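Local structure of capsid protein (Bocavirus gorilla/GBoV1/2009, 7LNK) at residues Y323-Y328 and R383-W388. The protein forms, as the parvovirus coat protein, the T=1 icosahedral shell of the virion from sixty copies. Residues are numbered along the deposited sequence; the frame is centred on the assembly and turned at random.
Sequences YKLQWY and REHPIW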
loop_
_atom_site.group_PDB
_atom_site.type_symbol
_atom_site.label_atom_id
_atom_site.label_comp_id
_atom_site.label_asym_id
_atom_site.label_seq_id
_atom_site.Cartn_x
_atom_site.Cartn_y
_atom_site.Cartn_z
ATOM N N TYR A 323 -32.321 -0.429 -115.875
ATOM C CA TYR A 323 -32.653 -0.283 -114.470
ATOM C C TYR A 323 -31.711 -1.061 -113.573
ATOM O O TYR A 323 -31.802 -0.938 -112.349
ATOM C CB TYR A 323 -34.087 -0.739 -114.237
ATOM C CG TYR A 323 -35.079 0.023 -115.072
ATOM C CD1 TYR A 323 -34.928 1.377 -115.293
ATOM C CD2 TYR A 323 -36.161 -0.616 -115.644
ATOM C CE1 TYR A 323 -35.825 2.072 -116.060
ATOM C CE2 TYR A 323 -37.062 0.071 -116.411
ATOM C CZ TYR A 323 -36.891 1.415 -116.616
ATOM O OH TYR A 323 -37.795 2.105 -117.383
ATOM N N LYS A 324 -30.820 -1.852 -114.153
ATOM C CA LYS A 324 -29.930 -2.697 -113.383
ATOM C C LYS A 324 -28.657 -1.949 -113.021
ATOM O O LYS A 324 -28.134 -1.154 -113.802
ATOM C CB LYS A 324 -29.589 -3.956 -114.172
ATOM C CG LYS A 324 -30.762 -4.874 -114.406
ATOM C CD LYS A 324 -30.323 -6.129 -115.123
ATOM C CE LYS A 324 -31.445 -7.139 -115.226
ATOM N NZ LYS A 324 -32.441 -6.767 -116.252
ATOM N N LEU A 325 -28.172 -2.204 -111.812
ATOM C CA LEU A 325 -26.889 -1.683 -111.374
ATOM C C LEU A 325 -25.792 -2.269 -112.251
ATOM O O LEU A 325 -25.782 -3.471 -112.520
ATOM C CB LEU A 325 -26.654 -2.050 -109.913
ATOM C CG LEU A 325 -25.490 -1.440 -109.145
ATOM C CD1 LEU A 325 -25.213 -0.052 -109.647
ATOM C CD2 LEU A 325 -25.844 -1.390 -107.685
ATOM N N GLN A 326 -24.880 -1.422 -112.717
ATOM C CA GLN A 326 -23.835 -1.890 -113.610
ATOM C C GLN A 326 -22.593 -1.036 -113.414
ATOM O O GLN A 326 -22.698 0.170 -113.201
ATOM C CB GLN A 326 -24.323 -1.837 -115.054
ATOM C CG GLN A 326 -23.440 -2.505 -116.052
ATOM C CD GLN A 326 -24.088 -2.550 -117.403
ATOM O OE1 GLN A 326 -25.227 -2.129 -117.565
ATOM N NE2 GLN A 326 -23.382 -3.085 -118.379
ATOM N N TRP A 327 -21.421 -1.663 -113.489
ATOM C CA TRP A 327 -20.171 -0.946 -113.297
ATOM C C TRP A 327 -19.073 -1.639 -114.086
ATOM O O TRP A 327 -19.162 -2.828 -114.385
ATOM C CB TRP A 327 -19.785 -0.864 -111.817
ATOM C CG TRP A 327 -19.531 -2.182 -111.155
ATOM C CD1 TRP A 327 -18.334 -2.808 -111.021
ATOM C CD2 TRP A 327 -20.496 -3.029 -110.531
ATOM N NE1 TRP A 327 -18.488 -3.991 -110.356
ATOM C CE2 TRP A 327 -19.809 -4.151 -110.043
ATOM C CE3 TRP A 327 -21.874 -2.947 -110.338
ATOM C CZ2 TRP A 327 -20.451 -5.181 -109.374
ATOM C CZ3 TRP A 327 -22.507 -3.964 -109.680
ATOM C CH2 TRP A 327 -21.798 -5.069 -109.204
ATOM N N TYR A 328 -18.036 -0.880 -114.432
ATOM C CA TYR A 328 -16.832 -1.459 -115.011
ATOM C C TYR A 328 -15.870 -1.864 -113.911
ATOM O O TYR A 328 -15.748 -1.184 -112.891
ATOM C CB TYR A 328 -16.107 -0.523 -115.974
ATOM C CG TYR A 328 -16.853 -0.204 -117.231
ATOM C CD1 TYR A 328 -16.935 -1.130 -118.249
ATOM C CD2 TYR A 328 -17.362 1.059 -117.457
ATOM C CE1 TYR A 328 -17.584 -0.847 -119.407
ATOM C CE2 TYR A 328 -18.005 1.356 -118.626
ATOM C CZ TYR A 328 -18.113 0.398 -119.596
ATOM O OH TYR A 328 -18.754 0.680 -120.770
ATOM N N ARG A 383 -18.738 -7.677 -103.198
ATOM C CA ARG A 383 -17.422 -7.273 -102.731
ATOM C C ARG A 383 -16.986 -5.973 -103.385
ATOM O O ARG A 383 -16.218 -5.207 -102.796
ATOM C CB ARG A 383 -16.416 -8.385 -102.987
ATOM C CG ARG A 383 -15.019 -8.055 -102.560
ATOM C CD ARG A 383 -14.096 -9.220 -102.776
ATOM N NE ARG A 383 -12.723 -8.866 -102.471
ATOM C CZ ARG A 383 -11.880 -8.369 -103.362
ATOM N NH1 ARG A 383 -12.268 -8.199 -104.613
ATOM N NH2 ARG A 383 -10.645 -8.062 -103.010
ATOM N N GLU A 384 -17.469 -5.687 -104.592
ATOM C CA GLU A 384 -17.329 -4.326 -105.092
ATOM C C GLU A 384 -18.667 -3.610 -104.962
ATOM O O GLU A 384 -19.572 -3.730 -105.782
ATOM C CB GLU A 384 -16.865 -4.347 -106.542
ATOM C CG GLU A 384 -15.524 -5.009 -106.756
ATOM C CD GLU A 384 -15.652 -6.506 -106.877
ATOM O OE1 GLU A 384 -16.793 -6.997 -106.782
ATOM O OE2 GLU A 384 -14.622 -7.192 -107.028
ATOM N N HIS A 385 -18.746 -2.826 -103.902
ATOM C CA HIS A 385 -19.725 -1.799 -103.628
ATOM C C HIS A 385 -19.083 -0.753 -102.744
ATOM O O HIS A 385 -18.167 -1.062 -101.976
ATOM C CB HIS A 385 -20.997 -2.341 -102.963
ATOM C CG HIS A 385 -21.988 -2.898 -103.929
ATOM N ND1 HIS A 385 -21.837 -4.118 -104.542
ATOM C CD2 HIS A 385 -23.169 -2.403 -104.363
ATOM C CE1 HIS A 385 -22.868 -4.338 -105.336
ATOM N NE2 HIS A 385 -23.692 -3.314 -105.242
ATOM N N PRO A 386 -19.552 0.481 -102.816
ATOM C CA PRO A 386 -19.274 1.431 -101.742
ATOM C C PRO A 386 -19.810 0.883 -100.432
ATOM O O PRO A 386 -20.891 0.294 -100.389
ATOM C CB PRO A 386 -20.034 2.679 -102.181
ATOM C CG PRO A 386 -20.111 2.548 -103.638
ATOM C CD PRO A 386 -20.256 1.108 -103.940
ATOM N N ILE A 387 -19.044 1.058 -99.364
ATOM C CA ILE A 387 -19.533 0.640 -98.059
ATOM C C ILE A 387 -20.544 1.650 -97.539
ATOM O O ILE A 387 -21.631 1.287 -97.080
ATOM C CB ILE A 387 -18.364 0.468 -97.079
ATOM C CG1 ILE A 387 -17.393 -0.579 -97.588
ATOM C CG2 ILE A 387 -18.881 0.040 -95.730
ATOM C CD1 ILE A 387 -16.122 -0.610 -96.818
ATOM N N TRP A 388 -20.212 2.932 -97.632
ATOM C CA TRP A 388 -21.027 3.997 -97.077
ATOM C C TRP A 388 -21.194 5.112 -98.095
ATOM O O TRP A 388 -20.512 5.161 -99.118
ATOM C CB TRP A 388 -20.416 4.577 -95.801
ATOM C CG TRP A 388 -19.043 5.125 -95.992
ATOM C CD1 TRP A 388 -18.716 6.368 -96.423
ATOM C CD2 TRP A 388 -17.811 4.472 -95.685
ATOM N NE1 TRP A 388 -17.360 6.518 -96.454
ATOM C CE2 TRP A 388 -16.779 5.367 -95.998
ATOM C CE3 TRP A 388 -17.482 3.213 -95.189
ATOM C CZ2 TRP A 388 -15.441 5.043 -95.833
ATOM C CZ3 TRP A 388 -16.157 2.894 -95.033
ATOM C CH2 TRP A 388 -15.152 3.802 -95.351
#
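His-385 is hydrogen-bonded through ND1 to the hydroxyl of Thr-382, and the far side of the same imidazole meets Leu-325, whose CD2 lies 3.8 Å from NE2 of His-385. Both segments belong to the long insertion between strands 207-223 and 415-420, which corresponds to the GH loop of the parvovirus jelly-roll capsid protein. Strand 326-328, paired antiparallel with 339-341, packs here against the irregular loop leading to strand 388-390. No hydrogen bond joins the two segments, and even the nearest CA atoms, those of Trp-327 and Glu-384, are 9.3 Å apart, so the gap is bridged by the side chains of Leu-325 and Trp-327, reaching side chains and one backbone carbonyl. Trp-327 does most of this. With CG lodged between the backbone N and the carbonyl carbon, chi1 63° brings its indole against Glu-384 and His-385. The carbonyl O of Glu-384 sits over one face, displaced toward the rim and 4.0 Å from CZ2 of Trp-327. Against His-385 the indole is oblique: its six-membered ring and the imidazole have centroids 5.5 Å apart and planes at 68°. Trp-140 and Tyr-379 extend the buried aromatic group, Trp-140 meeting His-385 edge-to-face and also meeting the indole of Trp-327. Arg-238 of a neighbouring subunit packs on both Trp-327 and Glu-384, bringing the contact to a subunit interface. Glu-384 touches the indole with its CB methylene, 4.2 Å from NE1 of Trp-327, while the bent chain (chi2 84°) carries its carboxylate to Arg-383, where OE2 of Glu-384 and NH1 of Arg-383 form a salt bridge at 3.5 Å within the loop.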